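Catechol 1,2-dioxygenase (PDB 1DMH) catalyses the iron(III)-dependent intradiol cleavage of catechol by dioxygen to cis,cis-muconate, a step of the beta-ketoadipate pathway, as a homodimer. Local coordinates at residues T238-Y250 against Y255-E267. Numbering follows the deposited sequence.
Sequences TTQINVAGDPYTY and YATREGLVVDAVE
With chi1 at 56°, Thr257 places OG1 between its backbone N and carbonyl carbon and turns CG2 onto the side-chain amide of Asn242, whose own chi1 of -76° sets CG beside its backbone N. The two side chains meet nearly at right angles: Thr257 CG2 lies 3.0 Å from Asn242 OD1 and 3.1 Å from ND2, so the methyl comes obliquely against the amide in a tight van der Waals contact. Thr257 OG1 donates to Thr249 O (2.8 Å), fastening 255-267 to the turn following the strand. Within that turn, Thr249 OG1 and N both reach Asp246 O from one face, and Asp246 OD1 forms an Asx turn with Tyr248 N.

Three backbone hydrogen bonds establish the parallel pairing: Asn242 N to Leu261 O (2.7 Å, 169° at the hydrogen), Val263 N to Asn242 O (2.8 Å) and Ala244 N to Val263 O. Leu261 packs on Gln240 O and, through CD1, on Thr239 OG1 (3.4 Å), which is hydrogen-bonded to Pro102 O. Ile241 CG2 packs on Val263 CG2 at 3.8 Å, while Thr249 CG2 and Val262 CG2 meet tip to tip.

In the mixed sheet of this intradiol dioxygenase domain, Ile241-Ile225 and Val243-Ala223 backbone bonds join strand 237-243 to antiparallel 220-230, whose iron ligands His224 and His226 lie about 4 Å from Gln240, side chain to side chain. Strand 262-268 pairs antiparallel with 283-291, whose Phe288 covers Ile241 and Val263.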
loop_
_atom_site.group_PDB
_atom_site.type_symbol
_atom_site.label_atom_id
_atom_site.label_comp_id
_atom_site.label_asym_id
_atom_site.label_seq_id
_atom_site.Cartn_x
_atom_site.Cartn_y
_atom_site.Cartn_z
ATOM N N THR A 238 3.593 -19.234 19.072
ATOM C CA THR A 238 2.467 -18.770 18.274
ATOM C C THR A 238 2.139 -19.943 17.361
ATOM O O THR A 238 3.015 -20.429 16.646
ATOM C CB THR A 238 2.820 -17.551 17.384
ATOM O OG1 THR A 238 3.132 -16.437 18.225
ATOM C CG2 THR A 238 1.640 -17.181 16.438
ATOM N N THR A 239 0.899 -20.425 17.381
ATOM C CA THR A 239 0.572 -21.539 16.521
ATOM C C THR A 239 -0.946 -21.612 16.349
ATOM O O THR A 239 -1.671 -20.704 16.751
ATOM C CB THR A 239 1.149 -22.888 17.113
ATOM O OG1 THR A 239 1.047 -23.921 16.129
ATOM C CG2 THR A 239 0.376 -23.334 18.350
ATOM N N GLN A 240 -1.432 -22.666 15.713
ATOM C CA GLN A 240 -2.878 -22.796 15.569
ATOM C C GLN A 240 -3.160 -24.255 15.278
ATOM O O GLN A 240 -2.232 -25.015 14.972
ATOM C CB GLN A 240 -3.390 -21.959 14.404
ATOM C CG GLN A 240 -3.272 -22.696 13.103
ATOM C CD GLN A 240 -3.796 -21.939 11.889
ATOM O OE1 GLN A 240 -4.017 -22.559 10.826
ATOM N NE2 GLN A 240 -3.975 -20.622 12.011
ATOM N N ILE A 241 -4.415 -24.663 15.420
ATOM C CA ILE A 241 -4.767 -26.032 15.059
ATOM C C ILE A 241 -5.857 -25.970 14.011
ATOM O O ILE A 241 -6.659 -25.042 13.992
ATOM C CB ILE A 241 -5.216 -26.905 16.260
ATOM C CG1 ILE A 241 -6.337 -26.236 17.053
ATOM C CG2 ILE A 241 -3.999 -27.220 17.106
ATOM C CD1 ILE A 241 -6.819 -27.046 18.268
ATOM N N ASN A 242 -5.820 -26.949 13.117
ATOM C CA ASN A 242 -6.757 -27.089 12.013
ATOM C C ASN A 242 -7.735 -28.193 12.332
ATOM O O ASN A 242 -7.334 -29.259 12.806
ATOM C CB ASN A 242 -6.006 -27.488 10.747
ATOM C CG ASN A 242 -5.280 -26.361 10.155
ATOM O OD1 ASN A 242 -5.895 -25.504 9.535
ATOM N ND2 ASN A 242 -3.960 -26.304 10.363
ATOM N N VAL A 243 -9.009 -27.952 12.065
ATOM C CA VAL A 243 -10.008 -28.984 12.320
ATOM C C VAL A 243 -9.880 -30.012 11.181
ATOM O O VAL A 243 -10.020 -29.676 9.992
ATOM C CB VAL A 243 -11.437 -28.370 12.374
ATOM C CG1 VAL A 243 -12.471 -29.464 12.547
ATOM C CG2 VAL A 243 -11.516 -27.357 13.527
ATOM N N ALA A 244 -9.587 -31.256 11.539
ATOM C CA ALA A 244 -9.423 -32.291 10.520
ATOM C C ALA A 244 -10.695 -32.464 9.661
ATOM O O ALA A 244 -11.826 -32.303 10.136
ATOM C CB ALA A 244 -9.003 -33.642 11.189
ATOM N N GLY A 245 -10.491 -32.756 8.382
ATOM C CA GLY A 245 -11.613 -32.963 7.485
ATOM C C GLY A 245 -12.027 -31.740 6.698
ATOM O O GLY A 245 -12.776 -31.862 5.734
ATOM N N ASP A 246 -11.551 -30.558 7.087
ATOM C CA ASP A 246 -11.930 -29.349 6.386
ATOM C C ASP A 246 -11.417 -29.438 4.948
ATOM O O ASP A 246 -10.321 -29.923 4.704
ATOM C CB ASP A 246 -11.355 -28.125 7.097
ATOM C CG ASP A 246 -11.888 -26.830 6.529
ATOM O OD1 ASP A 246 -11.576 -26.532 5.365
ATOM O OD2 ASP A 246 -12.633 -26.108 7.228
ATOM N N PRO A 247 -12.212 -28.971 3.978
ATOM C CA PRO A 247 -11.896 -28.977 2.549
ATOM C C PRO A 247 -10.646 -28.193 2.227
ATOM O O PRO A 247 -10.000 -28.442 1.217
ATOM C CB PRO A 247 -13.117 -28.304 1.925
ATOM C CG PRO A 247 -14.196 -28.617 2.892
ATOM C CD PRO A 247 -13.507 -28.311 4.179
ATOM N N TYR A 248 -10.315 -27.232 3.080
ATOM C CA TYR A 248 -9.158 -26.396 2.839
ATOM C C TYR A 248 -7.973 -26.670 3.727
ATOM O O TYR A 248 -7.017 -25.891 3.757
ATOM C CB TYR A 248 -9.569 -24.936 2.944
ATOM C CG TYR A 248 -10.528 -24.568 1.852
ATOM C CD1 TYR A 248 -10.066 -24.398 0.556
ATOM C CD2 TYR A 248 -11.895 -24.455 2.087
ATOM C CE1 TYR A 248 -10.931 -24.122 -0.493
ATOM C CE2 TYR A 248 -12.777 -24.175 1.036
ATOM C CZ TYR A 248 -12.278 -24.009 -0.255
ATOM O OH TYR A 248 -13.094 -23.712 -1.327
ATOM N N THR A 249 -8.032 -27.790 4.443
ATOM C CA THR A 249 -6.947 -28.160 5.327
ATOM C C THR A 249 -5.597 -28.037 4.643
ATOM O O THR A 249 -4.680 -27.440 5.179
ATOM C CB THR A 249 -7.117 -29.594 5.828
ATOM O OG1 THR A 249 -8.335 -29.680 6.561
ATOM C CG2 THR A 249 -5.975 -29.981 6.738
ATOM N N TYR A 250 -5.467 -28.590 3.451
ATOM C CA TYR A 250 -4.179 -28.525 2.782
ATOM C C TYR A 250 -4.199 -27.575 1.600
ATOM O O TYR A 250 -3.447 -27.744 0.635
ATOM C CB TYR A 250 -3.747 -29.929 2.337
ATOM C CG TYR A 250 -3.719 -30.920 3.478
ATOM C CD1 TYR A 250 -2.611 -31.001 4.335
ATOM C CD2 TYR A 250 -4.836 -31.716 3.766
ATOM C CE1 TYR A 250 -2.616 -31.849 5.459
ATOM C CE2 TYR A 250 -4.854 -32.570 4.889
ATOM C CZ TYR A 250 -3.744 -32.629 5.728
ATOM O OH TYR A 250 -3.772 -33.465 6.833
ATOM N N TYR A 255 -1.414 -20.340 3.658
ATOM C CA TYR A 255 -0.340 -21.343 3.796
ATOM C C TYR A 255 0.140 -21.593 5.237
ATOM O O TYR A 255 1.333 -21.783 5.492
ATOM C CB TYR A 255 0.857 -20.901 2.958
ATOM C CG TYR A 255 0.488 -20.540 1.551
ATOM C CD1 TYR A 255 0.217 -21.536 0.619
ATOM C CD2 TYR A 255 0.402 -19.197 1.139
ATOM C CE1 TYR A 255 -0.127 -21.220 -0.699
ATOM C CE2 TYR A 255 0.056 -18.868 -0.184
ATOM C CZ TYR A 255 -0.203 -19.897 -1.088
ATOM O OH TYR A 255 -0.538 -19.633 -2.389
ATOM N N ALA A 256 -0.789 -21.635 6.178
ATOM C CA ALA A 256 -0.402 -21.809 7.562
ATOM C C ALA A 256 -0.508 -23.219 8.107
ATOM O O ALA A 256 0.020 -23.504 9.172
ATOM C CB ALA A 256 -1.222 -20.874 8.428
ATOM N N THR A 257 -1.190 -24.108 7.409
ATOM C CA THR A 257 -1.331 -25.453 7.944
ATOM C C THR A 257 -0.022 -26.245 7.917
ATOM O O THR A 257 0.781 -26.133 6.986
ATOM C CB THR A 257 -2.487 -26.187 7.227
ATOM O OG1 THR A 257 -2.246 -26.189 5.828
ATOM C CG2 THR A 257 -3.792 -25.438 7.442
ATOM N N ARG A 258 0.199 -27.014 8.984
ATOM C CA ARG A 258 1.393 -27.835 9.153
ATOM C C ARG A 258 1.069 -29.178 9.733
ATOM O O ARG A 258 0.119 -29.312 10.500
ATOM C CB ARG A 258 2.356 -27.220 10.144
ATOM C CG ARG A 258 2.885 -25.903 9.768
ATOM C CD ARG A 258 4.166 -25.803 10.479
ATOM N NE ARG A 258 4.933 -24.678 10.004
ATOM C CZ ARG A 258 6.226 -24.530 10.245
ATOM N NH1 ARG A 258 6.875 -25.444 10.956
ATOM N NH2 ARG A 258 6.859 -23.461 9.772
ATOM N N GLU A 259 1.901 -30.162 9.408
ATOM C CA GLU A 259 1.720 -31.503 9.945
ATOM C C GLU A 259 1.924 -31.403 11.440
ATOM O O GLU A 259 2.863 -30.752 11.903
ATOM C CB GLU A 259 2.747 -32.473 9.368
ATOM C CG GLU A 259 2.518 -32.793 7.916
ATOM C CD GLU A 259 3.555 -33.770 7.397
ATOM O OE1 GLU A 259 3.671 -34.873 8.010
ATOM O OE2 GLU A 259 4.249 -33.439 6.388
ATOM N N GLY A 260 1.049 -32.056 12.186
ATOM C CA GLY A 260 1.152 -31.992 13.621
ATOM C C GLY A 260 0.196 -30.953 14.165
ATOM O O GLY A 260 0.004 -30.886 15.364
ATOM N N LEU A 261 -0.398 -30.135 13.304
ATOM C CA LEU A 261 -1.343 -29.121 13.774
ATOM C C LEU A 261 -2.778 -29.402 13.309
ATOM O O LEU A 261 -3.681 -28.573 13.516
ATOM C CB LEU A 261 -0.918 -27.722 13.318
ATOM C CG LEU A 261 0.451 -27.230 13.802
ATOM C CD1 LEU A 261 0.682 -25.811 13.273
ATOM C CD2 LEU A 261 0.527 -27.271 15.334
ATOM N N VAL A 262 -2.990 -30.561 12.681
ATOM C CA VAL A 262 -4.328 -30.946 12.215
ATOM C C VAL A 262 -4.899 -31.847 13.304
ATOM O O VAL A 262 -4.332 -32.890 13.599
ATOM C CB VAL A 262 -4.247 -31.721 10.876
ATOM C CG1 VAL A 262 -5.635 -32.140 10.425
ATOM C CG2 VAL A 262 -3.561 -30.854 9.826
ATOM N N VAL A 263 -6.018 -31.450 13.890
ATOM C CA VAL A 263 -6.613 -32.200 14.988
ATOM C C VAL A 263 -8.055 -32.665 14.704
ATOM O O VAL A 263 -8.866 -31.916 14.152
ATOM C CB VAL A 263 -6.564 -31.295 16.274
ATOM C CG1 VAL A 263 -7.162 -32.007 17.482
ATOM C CG2 VAL A 263 -5.108 -30.857 16.545
ATOM N N ASP A 264 -8.369 -33.903 15.083
ATOM C CA ASP A 264 -9.719 -34.433 14.884
ATOM C C ASP A 264 -10.664 -33.942 15.970
ATOM O O ASP A 264 -10.333 -33.976 17.153
ATOM C CB ASP A 264 -9.764 -35.966 14.969
ATOM C CG ASP A 264 -8.788 -36.646 14.036
ATOM O OD1 ASP A 264 -8.808 -36.363 12.817
ATOM O OD2 ASP A 264 -7.995 -37.481 14.534
ATOM N N ALA A 265 -11.849 -33.508 15.573
ATOM C CA ALA A 265 -12.859 -33.090 16.538
ATOM C C ALA A 265 -13.789 -34.303 16.649
ATOM O O ALA A 265 -14.563 -34.575 15.733
ATOM C CB ALA A 265 -13.631 -31.889 16.021
ATOM N N VAL A 266 -13.688 -35.039 17.745
ATOM C CA VAL A 266 -14.514 -36.218 17.978
ATOM C C VAL A 266 -15.931 -35.854 18.422
ATOM O O VAL A 266 -16.112 -35.064 19.352
ATOM C CB VAL A 266 -13.880 -37.096 19.058
ATOM C CG1 VAL A 266 -14.795 -38.242 19.410
ATOM C CG2 VAL A 266 -12.531 -37.594 18.570
ATOM N N GLU A 267 -16.937 -36.431 17.769
ATOM C CA GLU A 267 -18.329 -36.145 18.116
ATOM C C GLU A 267 -18.906 -37.109 19.142
ATOM O O GLU A 267 -18.806 -38.328 18.998
ATOM C CB GLU A 267 -19.201 -36.165 16.867
ATOM C CG GLU A 267 -18.843 -35.102 15.857
ATOM C CD GLU A 267 -19.270 -33.703 16.289
ATOM O OE1 GLU A 267 -19.969 -33.568 17.326
ATOM O OE2 GLU A 267 -18.912 -32.734 15.571
HETATM O O HOH W 1 -12.459 -33.411 12.591
#